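PDB 5HZL: Lmo2445 protein, which is of unknown function but, as a secreted internalin-like protein built on leucine-rich repeats, binds calcium and probably serves at the bacterial surface or beyond it. Local coordinates for residues A[12-17]-A[73-78]; A[23-28]-A[69-74]; A[223-228]-A[252-257]. All coordinates share one frame; numbering follows the deposited sequence.

Interaction 1 (A[12-17]-A[73-78])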
loop_
_atom_site.group_PDB
_atom_site.type_symbol
_atom_site.label_atom_id
_atom_site.label_comp_id
_atom_site.label_asym_id
_atom_site.label_seq_id
_atom_site.Cartn_x
_atom_site.Cartn_y
_atom_site.Cartn_z
ATOM N N ASP A 12 26.217 -9.011 -9.716
ATOM C CA ASP A 12 26.791 -8.816 -8.344
ATOM C C ASP A 12 27.165 -7.312 -8.149
ATOM O O ASP A 12 26.280 -6.466 -8.329
ATOM C CB ASP A 12 27.950 -9.814 -8.113
ATOM C CG ASP A 12 28.404 -9.889 -6.654
ATOM O OD1 ASP A 12 27.735 -9.328 -5.759
ATOM O OD2 ASP A 12 29.436 -10.543 -6.400
ATOM N N THR A 13 28.422 -6.967 -7.814
ATOM C CA THR A 13 28.813 -5.548 -7.597
ATOM C C THR A 13 29.766 -5.022 -8.689
ATOM O O THR A 13 30.107 -5.741 -9.621
ATOM C CB THR A 13 29.472 -5.319 -6.196
ATOM O OG1 THR A 13 30.795 -5.853 -6.160
ATOM C CG2 THR A 13 28.638 -5.928 -5.075
ATOM N N VAL A 14 30.153 -3.754 -8.562
ATOM C CA VAL A 14 31.081 -3.065 -9.463
ATOM C C VAL A 14 32.330 -2.858 -8.615
ATOM O O VAL A 14 32.250 -2.202 -7.586
ATOM C CB VAL A 14 30.504 -1.723 -9.994
ATOM C CG1 VAL A 14 31.580 -0.825 -10.599
ATOM C CG2 VAL A 14 29.398 -1.991 -11.000
ATOM N N PRO A 15 33.492 -3.385 -9.048
ATOM C CA PRO A 15 34.684 -3.250 -8.197
ATOM C C PRO A 15 35.157 -1.822 -7.953
ATOM O O PRO A 15 35.190 -1.025 -8.882
ATOM C CB PRO A 15 35.754 -4.060 -8.949
ATOM C CG PRO A 15 35.038 -4.821 -10.020
ATOM C CD PRO A 15 33.826 -4.005 -10.345
ATOM N N LEU A 16 35.503 -1.529 -6.697
ATOM C CA LEU A 16 35.998 -0.218 -6.256
ATOM C C LEU A 16 37.512 -0.293 -5.910
ATOM O O LEU A 16 37.992 -1.354 -5.513
ATOM C CB LEU A 16 35.210 0.253 -5.030
ATOM C CG LEU A 16 33.692 0.447 -5.177
ATOM C CD1 LEU A 16 33.085 0.851 -3.840
ATOM C CD2 LEU A 16 33.347 1.473 -6.248
ATOM N N PRO A 17 38.259 0.810 -6.001
ATOM C CA PRO A 17 37.747 2.136 -6.385
ATOM C C PRO A 17 37.306 2.263 -7.837
ATOM O O PRO A 17 37.782 1.535 -8.719
ATOM C CB PRO A 17 38.935 3.072 -6.108
ATOM C CG PRO A 17 39.851 2.299 -5.226
ATOM C CD PRO A 17 39.671 0.871 -5.609
ATOM N N ASN A 73 22.116 -1.567 -6.147
ATOM C CA ASN A 73 22.655 -2.904 -5.879
ATOM C C ASN A 73 24.059 -3.166 -6.451
ATOM O O ASN A 73 24.638 -4.226 -6.201
ATOM C CB ASN A 73 21.668 -3.979 -6.319
ATOM C CG ASN A 73 20.460 -4.045 -5.416
ATOM O OD1 ASN A 73 20.591 -3.936 -4.201
ATOM N ND2 ASN A 73 19.284 -4.259 -5.992
ATOM N N ASN A 74 24.599 -2.212 -7.212
ATOM C CA ASN A 74 25.964 -2.332 -7.727
ATOM C C ASN A 74 26.978 -2.170 -6.620
ATOM O O ASN A 74 28.140 -2.405 -6.848
ATOM C CB ASN A 74 26.277 -1.307 -8.822
ATOM C CG ASN A 74 25.539 -1.584 -10.121
ATOM O OD1 ASN A 74 24.811 -2.572 -10.252
ATOM N ND2 ASN A 74 25.729 -0.705 -11.098
ATOM N N GLU A 75 26.548 -1.740 -5.440
ATOM C CA GLU A 75 27.452 -1.584 -4.309
ATOM C C GLU A 75 26.727 -1.907 -3.007
ATOM O O GLU A 75 25.556 -2.277 -3.005
ATOM C CB GLU A 75 28.016 -0.154 -4.252
ATOM C CG GLU A 75 28.738 0.332 -5.505
ATOM C CD GLU A 75 29.951 -0.503 -5.893
ATOM O OE1 GLU A 75 30.471 -1.312 -5.080
ATOM O OE2 GLU A 75 30.388 -0.330 -7.042
ATOM N N VAL A 76 27.449 -1.772 -1.906
ATOM C CA VAL A 76 26.927 -2.018 -0.577
ATOM C C VAL A 76 27.191 -0.780 0.283
ATOM O O VAL A 76 28.351 -0.417 0.501
ATOM C CB VAL A 76 27.625 -3.241 0.071
ATOM C CG1 VAL A 76 27.166 -3.429 1.514
ATOM C CG2 VAL A 76 27.379 -4.499 -0.752
ATOM N N PHE A 77 26.119 -0.137 0.755
ATOM C CA PHE A 77 26.216 1.032 1.625
ATOM C C PHE A 77 26.069 0.418 3.006
ATOM O O PHE A 77 25.003 0.467 3.595
ATOM C CB PHE A 77 25.088 2.008 1.329
ATOM C CG PHE A 77 25.077 2.534 -0.079
ATOM C CD1 PHE A 77 24.499 1.795 -1.109
ATOM C CD2 PHE A 77 25.603 3.798 -0.373
ATOM C CE1 PHE A 77 24.475 2.293 -2.412
ATOM C CE2 PHE A 77 25.581 4.300 -1.670
ATOM C CZ PHE A 77 25.017 3.547 -2.692
ATOM N N THR A 78 27.152 -0.173 3.513
ATOM C CA THR A 78 27.149 -0.890 4.810
ATOM C C THR A 78 26.496 -0.195 6.002
ATOM O O THR A 78 26.011 -0.884 6.873
ATOM C CB THR A 78 28.572 -1.278 5.302
ATOM O OG1 THR A 78 29.299 -0.089 5.579
ATOM C CG2 THR A 78 29.366 -2.127 4.288
#
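V14 and N74 make the one backbone hydrogen bond between 12-17 and 73-78: V14 N donates to N74 O at 3.0 Å, with an N-H...O angle of 149° and the donor in the carbonyl plane. The acceptor belongs to the last residue of a 3-10 segment, where the chain turns out of its helical path and presents its carbonyl to an incoming extended stretch of chain. T13 sits beside this bond, its CB 3.3 Å from N74 O.

The apolar contacts involve V14 and L16. Valine suits the extended backbone at position 14. Its CG1 stands anti to the backbone N (chi1 164°), and the other methyl, CG2, then packs against CB of N74 at 3.9 Å, while the side-chain ND2 of N74 donates to A23 O. L16 meets the carboxyl group of E75 from the opposite direction, with CD1 nearest OE1 and CD2 nearest OE2, both at 3.6 Å.

E75 supplies the polar group. Its chain is bent at chi2 (-60°), which folds the carboxyl group back toward the incoming segment and sets OE2 2.7 Å from V14 O. The side chains of E75 and L16 both touch L51 of helix 48-51. An N-terminal cap laid against the loop after helix 66-70 is consistent with the capped leucine-rich-repeat fold of internalins.

Interaction 2 (A[23-28]-A[69-74]). With CA (calcium ion), chain B.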
loop_
_atom_site.group_PDB
_atom_site.type_symbol
_atom_site.label_atom_id
_atom_site.label_comp_id
_atom_site.label_asym_id
_atom_site.label_seq_id
_atom_site.Cartn_x
_atom_site.Cartn_y
_atom_site.Cartn_z
ATOM N N ALA A 23 29.979 3.229 -11.165
ATOM C CA ALA A 23 29.311 2.465 -10.111
ATOM C C ALA A 23 27.784 2.558 -10.225
ATOM O O ALA A 23 27.077 1.557 -10.082
ATOM C CB ALA A 23 29.764 2.943 -8.730
ATOM N N PHE A 24 27.289 3.765 -10.487
ATOM C CA PHE A 24 25.853 3.997 -10.578
ATOM C C PHE A 24 25.568 4.784 -11.855
ATOM O O PHE A 24 25.543 5.998 -11.820
ATOM C CB PHE A 24 25.394 4.761 -9.333
ATOM C CG PHE A 24 25.921 4.190 -8.035
ATOM C CD1 PHE A 24 25.380 3.035 -7.487
ATOM C CD2 PHE A 24 26.957 4.824 -7.352
ATOM C CE1 PHE A 24 25.861 2.514 -6.296
ATOM C CE2 PHE A 24 27.439 4.313 -6.147
ATOM C CZ PHE A 24 26.887 3.156 -5.618
ATOM N N PRO A 25 25.363 4.089 -12.993
ATOM C CA PRO A 25 25.147 4.763 -14.273
ATOM C C PRO A 25 23.743 5.317 -14.592
ATOM O O PRO A 25 23.166 5.005 -15.629
ATOM C CB PRO A 25 25.624 3.713 -15.300
ATOM C CG PRO A 25 25.426 2.421 -14.638
ATOM C CD PRO A 25 25.567 2.640 -13.168
ATOM N N VAL A 26 23.230 6.154 -13.701
ATOM C CA VAL A 26 21.955 6.826 -13.855
ATOM C C VAL A 26 22.296 8.235 -13.395
ATOM O O VAL A 26 22.624 8.428 -12.213
ATOM C CB VAL A 26 20.852 6.213 -12.972
ATOM C CG1 VAL A 26 19.584 7.053 -13.027
ATOM C CG2 VAL A 26 20.559 4.780 -13.385
ATOM N N GLU A 27 22.239 9.199 -14.321
ATOM C CA GLU A 27 22.577 10.614 -14.040
ATOM C C GLU A 27 22.150 11.119 -12.646
ATOM O O GLU A 27 23.001 11.465 -11.808
ATOM C CB GLU A 27 21.999 11.535 -15.133
ATOM C CG GLU A 27 22.315 13.019 -14.941
ATOM C CD GLU A 27 21.710 13.919 -16.014
ATOM O OE1 GLU A 27 21.153 13.421 -17.028
ATOM O OE2 GLU A 27 21.803 15.151 -15.827
ATOM N N ALA A 28 20.833 11.126 -12.423
ATOM C CA ALA A 28 20.228 11.594 -11.180
ATOM C C ALA A 28 20.793 10.957 -9.915
ATOM O O ALA A 28 21.049 11.657 -8.934
ATOM C CB ALA A 28 18.733 11.367 -11.234
ATOM N N LEU A 69 16.563 2.843 -9.729
ATOM C CA LEU A 69 16.976 2.463 -8.372
ATOM C C LEU A 69 17.718 1.141 -8.240
ATOM O O LEU A 69 18.508 0.983 -7.321
ATOM C CB LEU A 69 15.771 2.426 -7.420
ATOM C CG LEU A 69 15.113 3.749 -7.051
ATOM C CD1 LEU A 69 13.839 3.496 -6.266
ATOM C CD2 LEU A 69 16.063 4.634 -6.260
ATOM N N SER A 70 17.467 0.201 -9.137
ATOM C CA SER A 70 18.123 -1.109 -9.058
ATOM C C SER A 70 19.646 -0.996 -9.148
ATOM O O SER A 70 20.380 -1.865 -8.679
ATOM C CB SER A 70 17.556 -2.078 -10.099
ATOM O OG SER A 70 17.744 -1.596 -11.404
ATOM N N VAL A 71 20.095 0.099 -9.746
ATOM C CA VAL A 71 21.521 0.416 -9.859
ATOM C C VAL A 71 22.240 0.480 -8.493
ATOM O O VAL A 71 23.445 0.205 -8.426
ATOM C CB VAL A 71 21.692 1.712 -10.689
ATOM C CG1 VAL A 71 22.947 2.471 -10.354
ATOM C CG2 VAL A 71 21.613 1.392 -12.180
ATOM N N LEU A 72 21.505 0.821 -7.427
ATOM C CA LEU A 72 22.053 0.879 -6.058
ATOM C C LEU A 72 22.670 -0.465 -5.631
ATOM O O LEU A 72 23.640 -0.492 -4.849
ATOM C CB LEU A 72 20.994 1.331 -5.052
ATOM C CG LEU A 72 20.493 2.775 -5.195
ATOM C CD1 LEU A 72 19.314 3.050 -4.270
ATOM C CD2 LEU A 72 21.605 3.789 -4.943
ATOM N N ASN A 73 22.116 -1.567 -6.147
ATOM C CA ASN A 73 22.655 -2.904 -5.879
ATOM C C ASN A 73 24.059 -3.166 -6.451
ATOM O O ASN A 73 24.638 -4.226 -6.201
ATOM C CB ASN A 73 21.668 -3.979 -6.319
ATOM C CG ASN A 73 20.460 -4.045 -5.416
ATOM O OD1 ASN A 73 20.591 -3.936 -4.201
ATOM N ND2 ASN A 73 19.284 -4.259 -5.992
ATOM N N ASN A 74 24.599 -2.212 -7.212
ATOM C CA ASN A 74 25.964 -2.332 -7.727
ATOM C C ASN A 74 26.978 -2.170 -6.620
ATOM O O ASN A 74 28.140 -2.405 -6.848
ATOM C CB ASN A 74 26.277 -1.307 -8.822
ATOM C CG ASN A 74 25.539 -1.584 -10.121
ATOM O OD1 ASN A 74 24.811 -2.572 -10.252
ATOM N ND2 ASN A 74 25.729 -0.705 -11.098
HETATM CA CA CA B . 21.770 16.823 -13.857
#
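V71 faces F24, P25 and V26 together, and its two methyls divide the work. CG1 lies 3.5 Å from CB of F24, in the plane of the phenyl ring at its edge, and also touches CD of P25 at 3.8 Å. CG2 turns to V26, meeting its CG2 at 3.7 Å. A small branched residue suits a place where three neighbours have to be met at once. The ring edge of F24 also approaches the carbonyls of V71 and L72, while CB of its own neighbour, A23, lies over one ring face, toward the rim.

The polar tie is made by N74, whose ND2 donates to A23 O at 2.8 Å. This bond is fairly straight (158° at the hydrogen) and lies close to the amide plane of N74, although the donor is tilted 28° from the carbonyl plane. A short amide side chain is apt here: A23 is the last residue of helix 20-23 and F24 leaves helical angles, so the A23 carbonyl does not continue the helix and can take the ND2 hydrogen.

Further out, the 3-10 turn fixes the spacing of V71 and N74 through N74 N to V71 O, 2.9 Å. Across from it, P25 centres an inverse gamma turn that swings the chain to V26, the N-cap of helix 27-36. There E27 binds a calcium ion through OE2 at 2.6 Å, together with E31. Helix, turn and calcium-bearing helix, packed on the end of helix 66-70 and the 3-10 turn after it, are consistent with the EF-hand-related cap of internalins.

Interaction 3 (A[223-228]-A[252-257])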
loop_
_atom_site.group_PDB
_atom_site.type_symbol
_atom_site.label_atom_id
_atom_site.label_comp_id
_atom_site.label_asym_id
_atom_site.label_seq_id
_atom_site.Cartn_x
_atom_site.Cartn_y
_atom_site.Cartn_z
ATOM N N PRO A 223 -17.404 -8.407 2.216
ATOM C CA PRO A 223 -17.053 -8.891 3.550
ATOM C C PRO A 223 -16.995 -7.840 4.647
ATOM O O PRO A 223 -17.292 -8.156 5.796
ATOM C CB PRO A 223 -15.676 -9.511 3.343
ATOM C CG PRO A 223 -15.708 -9.978 1.949
ATOM C CD PRO A 223 -16.472 -8.929 1.202
ATOM N N PHE A 224 -16.623 -6.616 4.287
ATOM C CA PHE A 224 -16.515 -5.519 5.248
ATOM C C PHE A 224 -17.800 -5.307 6.053
ATOM O O PHE A 224 -17.743 -5.083 7.264
ATOM C CB PHE A 224 -16.123 -4.216 4.526
ATOM C CG PHE A 224 -15.992 -3.030 5.448
ATOM C CD1 PHE A 224 -17.090 -2.226 5.722
ATOM C CD2 PHE A 224 -14.775 -2.726 6.053
ATOM C CE1 PHE A 224 -16.978 -1.147 6.578
ATOM C CE2 PHE A 224 -14.660 -1.644 6.907
ATOM C CZ PHE A 224 -15.762 -0.856 7.172
ATOM N N ILE A 225 -18.945 -5.375 5.374
ATOM C CA ILE A 225 -20.250 -5.186 6.020
ATOM C C ILE A 225 -20.441 -6.095 7.236
ATOM O O ILE A 225 -20.897 -5.658 8.292
ATOM C CB ILE A 225 -21.411 -5.412 5.016
ATOM C CG1 ILE A 225 -21.407 -4.306 3.956
ATOM C CG2 ILE A 225 -22.767 -5.397 5.721
ATOM C CD1 ILE A 225 -22.411 -4.509 2.839
ATOM N N TYR A 226 -20.067 -7.352 7.084
ATOM C CA TYR A 226 -20.235 -8.323 8.144
ATOM C C TYR A 226 -19.112 -8.290 9.178
ATOM O O TYR A 226 -19.372 -8.395 10.366
ATOM C CB TYR A 226 -20.390 -9.701 7.515
ATOM C CG TYR A 226 -21.543 -9.762 6.538
ATOM C CD1 TYR A 226 -21.377 -9.366 5.215
ATOM C CD2 TYR A 226 -22.799 -10.219 6.934
ATOM C CE1 TYR A 226 -22.428 -9.422 4.317
ATOM C CE2 TYR A 226 -23.857 -10.288 6.039
ATOM C CZ TYR A 226 -23.667 -9.887 4.733
ATOM O OH TYR A 226 -24.696 -9.944 3.827
ATOM N N GLN A 227 -17.874 -8.146 8.726
ATOM C CA GLN A 227 -16.708 -8.090 9.618
ATOM C C GLN A 227 -16.761 -6.892 10.569
ATOM O O GLN A 227 -16.286 -6.977 11.699
ATOM C CB GLN A 227 -15.431 -8.054 8.792
ATOM C CG GLN A 227 -15.205 -9.332 8.003
ATOM C CD GLN A 227 -14.016 -9.263 7.060
ATOM O OE1 GLN A 227 -13.719 -8.226 6.462
ATOM N NE2 GLN A 227 -13.342 -10.379 6.909
ATOM N N ALA A 228 -17.356 -5.791 10.118
ATOM C CA ALA A 228 -17.494 -4.586 10.939
ATOM C C ALA A 228 -18.124 -4.894 12.299
ATOM O O ALA A 228 -17.785 -4.261 13.301
ATOM C CB ALA A 228 -18.325 -3.538 10.208
ATOM N N PRO A 252 -32.164 0.049 4.986
ATOM C CA PRO A 252 -32.523 -1.189 5.665
ATOM C C PRO A 252 -31.775 -1.381 6.976
ATOM O O PRO A 252 -30.782 -0.695 7.215
ATOM C CB PRO A 252 -32.094 -2.255 4.658
ATOM C CG PRO A 252 -30.859 -1.673 4.071
ATOM C CD PRO A 252 -31.061 -0.177 4.034
ATOM N N PRO A 253 -32.253 -2.312 7.824
ATOM C CA PRO A 253 -31.558 -2.555 9.078
ATOM C C PRO A 253 -30.251 -3.250 8.742
ATOM O O PRO A 253 -30.159 -3.938 7.727
ATOM C CB PRO A 253 -32.516 -3.464 9.857
ATOM C CG PRO A 253 -33.319 -4.160 8.814
ATOM C CD PRO A 253 -33.413 -3.214 7.648
ATOM N N TYR A 254 -29.252 -3.058 9.587
ATOM C CA TYR A 254 -27.945 -3.635 9.350
ATOM C C TYR A 254 -28.082 -5.176 9.363
ATOM O O TYR A 254 -28.746 -5.727 10.243
ATOM C CB TYR A 254 -26.960 -3.129 10.415
ATOM C CG TYR A 254 -25.526 -3.194 9.982
ATOM C CD1 TYR A 254 -24.947 -2.109 9.320
ATOM C CD2 TYR A 254 -24.748 -4.323 10.211
ATOM C CE1 TYR A 254 -23.629 -2.146 8.896
ATOM C CE2 TYR A 254 -23.424 -4.375 9.798
ATOM C CZ TYR A 254 -22.863 -3.281 9.135
ATOM O OH TYR A 254 -21.541 -3.310 8.715
ATOM N N PRO A 255 -27.477 -5.872 8.378
ATOM C CA PRO A 255 -27.591 -7.332 8.350
ATOM C C PRO A 255 -26.829 -8.058 9.459
ATOM O O PRO A 255 -26.128 -7.439 10.262
ATOM C CB PRO A 255 -27.004 -7.696 6.984
ATOM C CG PRO A 255 -26.028 -6.612 6.712
ATOM C CD PRO A 255 -26.687 -5.375 7.237
ATOM N N THR A 256 -26.990 -9.376 9.480
ATOM C CA THR A 256 -26.346 -10.247 10.458
ATOM C C THR A 256 -25.568 -11.334 9.713
ATOM O O THR A 256 -26.001 -11.809 8.659
ATOM C CB THR A 256 -27.401 -10.897 11.372
ATOM O OG1 THR A 256 -28.301 -11.665 10.580
ATOM C CG2 THR A 256 -28.213 -9.839 12.118
ATOM N N TYR A 257 -24.428 -11.729 10.262
ATOM C CA TYR A 257 -23.608 -12.760 9.639
ATOM C C TYR A 257 -24.074 -14.173 10.024
ATOM O O TYR A 257 -24.321 -14.442 11.211
ATOM C CB TYR A 257 -22.149 -12.579 10.047
ATOM C CG TYR A 257 -21.224 -13.581 9.403
ATOM C CD1 TYR A 257 -20.969 -13.530 8.024
ATOM C CD2 TYR A 257 -20.582 -14.568 10.156
ATOM C CE1 TYR A 257 -20.118 -14.442 7.412
ATOM C CE2 TYR A 257 -19.723 -15.481 9.549
ATOM C CZ TYR A 257 -19.493 -15.410 8.176
ATOM O OH TYR A 257 -18.649 -16.305 7.553
#
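Y254 OH has two partners: it donates to I225 O and is hydrogen-bonded to the hydroxyl of Y283. The modelled distance from Y254 OH to I225 O, 2.5 Å, is very short, and at this resolution its exact length should carry no weight. The carbonyl lies near the plane of the tyrosine ring, at its edge. Tyrosine is long enough to bring a hydroxyl to a helix carbonyl from the neighbouring loop. Y254 CG is anti to the backbone N (chi1 -157°), which carries the side chain across to 223-228, where CB of A228 packs 3.6 Å from the hydroxyl oxygen.

Both segments belong to the C-terminal domain, whose family is grouped with the immunoglobulin-like E-set folds. Here the short helix and the loop between strands 247-250 and 262-264 are brought together, and I225 also reaches I279 and L281 of strand 273-281.

Apolar packing flanks the bond. The flat P255 ring takes a methyl of I225, CG2 lying 3.6 Å from its CG, and the same methyl lies over one face of the Y226 ring, toward its rim. At that ring's edge, in its plane, CE2 of Y226 meets T256 O at 3.7 Å. Y257 turns its own ring edge to CD2 of Y226, and its side chain lies about 6 Å from a bound calcium ion.

From the first modelled residues, the chain lays 12-17 down, passes through the calcium-binding cap, strand 56-58 and helix 66-70, and returns at 73-78 to close interaction 1. Interaction 2 nests within that loop: 23-28 pairs with 69-74, and the two contacts share N73 and N74. They touch directly, CG of E75 lying 3.4 Å from CZ of F24, so the N-terminal cap and the start of the parallel sheet region are joined over one continuous patch. The remaining strands of the parallel sheet, 82-84 to 197-199, follow. Interaction 3 comes in series, closing a shorter loop within the C-terminal domain, with its centre about 50 Å from that of interaction 2.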